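Local coordinates for nitrogen regulatory protein P-II (Thiomonas intermedia, PDB 5D4L) that binds adenine nucleotides and bicarbonate as a carboxysome-associated PII-like signalling protein, probably regulating a partner in inorganic carbon metabolism, at residues A[21-26]-A[71-76]. Numbering follows the deposited sequence.
Sequences EIILEG and LIMIIA
E21 crosses M73 at a slant, its CG 3.9 Å from M73 SD; its carboxylate lies against the M73 sulfur and methyl while OE1 forms a salt bridge with K19 of its own chain and OE2 one with K19 of a second subunit. I22 forms a hydrogen-bonded pair with I74: I22 N to I74 O is 2.8 Å and nearly straight, I74 N returns the bond to I22 O, and the side chains meet at CB on the face toward helix 29-39. I23 returns to the E21 face, where its CD1 meets M73 CE at 3.7 Å. M73, with CG anti to the backbone N (chi1 172°) and a bend at chi3, sets its methyl against I23 CD1 and CG1; an alanine here would probably open a gap between I23 and the E21 stem. Strands 12-25 and 71-78 are the central pair of the ferredoxin-like PII fold; in the trimer the face bearing E21, I23 and M73 packs against another subunit. L24 turns to the helix side, with CD1 3.8 Å from I72 CG1; its N reaches I72 O weakly, whereas I72 N points almost straight at L24 O (3.0 Å). E25 leads away, its CG still grazing L71 CD2, and G26 CA ends beside I72 CG2.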
ATOM      1  N   GLU A  21      -0.708   7.243  -3.227  1.00 21.54           N
ATOM      2  CA  GLU A  21       0.545   6.950  -2.547  1.00 19.28           C
ATOM      3  C   GLU A  21       1.617   7.847  -3.147  1.00 21.05           C
ATOM      4  O   GLU A  21       2.005   7.672  -4.298  1.00 22.53           O
ATOM      5  CB  GLU A  21       0.921   5.472  -2.679  1.00 18.59           C
ATOM      6  CG  GLU A  21      -0.076   4.528  -1.992  1.00 22.16           C
ATOM      7  CD  GLU A  21       0.265   3.059  -2.177  1.00 25.95           C
ATOM      8  OE1 GLU A  21      -0.271   2.225  -1.418  1.00 30.51           O
ATOM      9  OE2 GLU A  21       1.075   2.727  -3.075  1.00 29.76           O
ATOM     10  N   ILE A  22       2.055   8.828  -2.364  1.00 17.95           N
ATOM     11  CA  ILE A  22       3.004   9.841  -2.787  1.00 17.82           C
ATOM     12  C   ILE A  22       4.369   9.526  -2.188  1.00 20.26           C
ATOM     13  O   ILE A  22       4.568   9.637  -0.974  1.00 21.91           O
ATOM     14  CB  ILE A  22       2.555  11.260  -2.333  1.00 24.92           C
ATOM     15  CG1 ILE A  22       1.165  11.592  -2.864  1.00 19.73           C
ATOM     16  CG2 ILE A  22       3.568  12.310  -2.738  1.00 20.09           C
ATOM     17  CD1 ILE A  22       0.568  12.839  -2.233  1.00 25.98           C
ATOM     18  N   ILE A  23       5.302   9.114  -3.041  1.00 24.36           N
ATOM     19  CA  ILE A  23       6.628   8.729  -2.593  1.00 21.06           C
ATOM     20  C   ILE A  23       7.631   9.795  -3.015  1.00 19.19           C
ATOM     21  O   ILE A  23       7.733  10.111  -4.182  1.00 21.98           O
ATOM     22  CB  ILE A  23       7.041   7.362  -3.162  1.00 20.05           C
ATOM     23  CG1 ILE A  23       5.998   6.302  -2.800  1.00 17.48           C
ATOM     24  CG2 ILE A  23       8.420   6.967  -2.631  1.00 22.18           C
ATOM     25  CD1 ILE A  23       6.040   5.109  -3.656  1.00 21.68           C
ATOM     26  N   LEU A  24       8.351  10.344  -2.051  1.00 21.29           N
ATOM     27  CA  LEU A  24       9.337  11.399  -2.281  1.00 23.86           C
ATOM     28  C   LEU A  24      10.307  11.433  -1.112  1.00 23.98           C
ATOM     29  O   LEU A  24      10.094  10.738  -0.126  1.00 23.19           O
ATOM     30  CB  LEU A  24       8.663  12.773  -2.468  1.00 20.80           C
ATOM     31  CG  LEU A  24       7.439  13.180  -1.626  1.00 24.58           C
ATOM     32  CD1 LEU A  24       7.738  13.301  -0.178  1.00 21.83           C
ATOM     33  CD2 LEU A  24       6.852  14.521  -2.112  1.00 26.31           C
ATOM     34  N   GLU A  25      11.364  12.236  -1.228  1.00 26.53           N
ATOM     35  CA  GLU A  25      12.340  12.393  -0.156  1.00 25.08           C
ATOM     36  C   GLU A  25      11.705  13.025   1.090  1.00 28.92           C
ATOM     37  O   GLU A  25      10.829  13.887   0.994  1.00 30.04           O
ATOM     38  CB  GLU A  25      13.522  13.243  -0.625  1.00 30.41           C
ATOM     39  CG  GLU A  25      14.371  12.640  -1.742  1.00 32.07           C
ATOM     40  CD  GLU A  25      15.323  13.672  -2.369  1.00 39.62           C
ATOM     41  OE1 GLU A  25      16.540  13.646  -2.057  1.00 39.52           O
ATOM     42  OE2 GLU A  25      14.850  14.517  -3.165  1.00 33.78           O
ATOM     43  N   GLY A  26      12.146  12.587   2.259  1.00 23.79           N
ATOM     44  CA  GLY A  26      11.649  13.127   3.505  1.00 26.87           C
ATOM     45  C   GLY A  26      11.806  14.627   3.671  1.00 27.87           C
ATOM     46  O   GLY A  26      10.970  15.278   4.291  1.00 33.20           O
ATOM     47  N   LEU A  71      13.365   7.963   1.843  1.00 22.57           N
ATOM     48  CA  LEU A  71      12.054   8.270   1.291  1.00 21.61           C
ATOM     49  C   LEU A  71      10.933   8.073   2.312  1.00 25.68           C
ATOM     50  O   LEU A  71      11.071   7.336   3.296  1.00 24.02           O
ATOM     51  CB  LEU A  71      11.801   7.424   0.050  1.00 21.95           C
ATOM     52  CG  LEU A  71      12.879   7.464  -1.048  1.00 23.18           C
ATOM     53  CD1 LEU A  71      12.654   6.337  -2.008  1.00 17.82           C
ATOM     54  CD2 LEU A  71      12.931   8.812  -1.805  1.00 21.15           C
ATOM     55  N   ILE A  72       9.827   8.768   2.077  1.00 22.16           N
ATOM     56  CA  ILE A  72       8.591   8.516   2.795  1.00 22.17           C
ATOM     57  C   ILE A  72       7.483   8.233   1.795  1.00 23.70           C
ATOM     58  O   ILE A  72       7.611   8.515   0.609  1.00 21.97           O
ATOM     59  CB  ILE A  72       8.161   9.707   3.668  1.00 22.35           C
ATOM     60  CG1 ILE A  72       7.964  10.947   2.792  1.00 22.75           C
ATOM     61  CG2 ILE A  72       9.170   9.951   4.791  1.00 24.31           C
ATOM     62  CD1 ILE A  72       7.388  12.151   3.548  1.00 21.38           C
ATOM     63  N   MET A  73       6.388   7.682   2.286  1.00 19.47           N
ATOM     64  CA  MET A  73       5.198   7.562   1.491  1.00 18.75           C
ATOM     65  C   MET A  73       4.101   8.326   2.185  1.00 19.37           C
ATOM     66  O   MET A  73       3.791   8.056   3.344  1.00 20.93           O
ATOM     67  CB  MET A  73       4.794   6.095   1.301  1.00 23.83           C
ATOM     68  CG  MET A  73       3.437   5.921   0.624  1.00 21.41           C
ATOM     69  SD  MET A  73       2.970   4.190   0.432  1.00 32.15           S
ATOM     70  CE  MET A  73       4.161   3.686  -0.799  1.00 18.64           C
ATOM     71  N   ILE A  74       3.520   9.288   1.481  1.00 19.05           N
ATOM     72  CA  ILE A  74       2.349   9.979   1.985  1.00 17.82           C
ATOM     73  C   ILE A  74       1.096   9.341   1.374  1.00 21.04           C
ATOM     74  O   ILE A  74       1.010   9.146   0.163  1.00 22.21           O
ATOM     75  CB  ILE A  74       2.433  11.476   1.673  1.00 20.41           C
ATOM     76  CG1 ILE A  74       3.763  12.020   2.204  1.00 16.71           C
ATOM     77  CG2 ILE A  74       1.233  12.222   2.246  1.00 19.56           C
ATOM     78  CD1 ILE A  74       3.932  13.503   2.043  1.00 20.54           C
ATOM     79  N   ILE A  75       0.150   8.962   2.223  1.00 21.45           N
ATOM     80  CA  ILE A  75      -1.094   8.357   1.765  1.00 22.56           C
ATOM     81  C   ILE A  75      -2.285   9.310   2.006  1.00 22.23           C
ATOM     82  O   ILE A  75      -2.558   9.704   3.135  1.00 21.62           O
ATOM     83  CB  ILE A  75      -1.336   6.982   2.482  1.00 19.85           C
ATOM     84  CG1 ILE A  75      -0.154   6.039   2.263  1.00 20.48           C
ATOM     85  CG2 ILE A  75      -2.610   6.321   2.003  1.00 22.27           C
ATOM     86  CD1 ILE A  75      -0.287   4.723   3.065  1.00 22.22           C
ATOM     87  N   ALA A  76      -2.984   9.682   0.942  1.00 20.53           N
ATOM     88  CA  ALA A  76      -4.210  10.454   1.066  1.00 22.22           C
ATOM     89  C   ALA A  76      -5.365   9.772   0.342  1.00 24.45           C
ATOM     90  O   ALA A  76      -5.245   9.409  -0.828  1.00 24.01           O
ATOM     91  CB  ALA A  76      -4.011  11.818   0.528  1.00 23.88           C
TER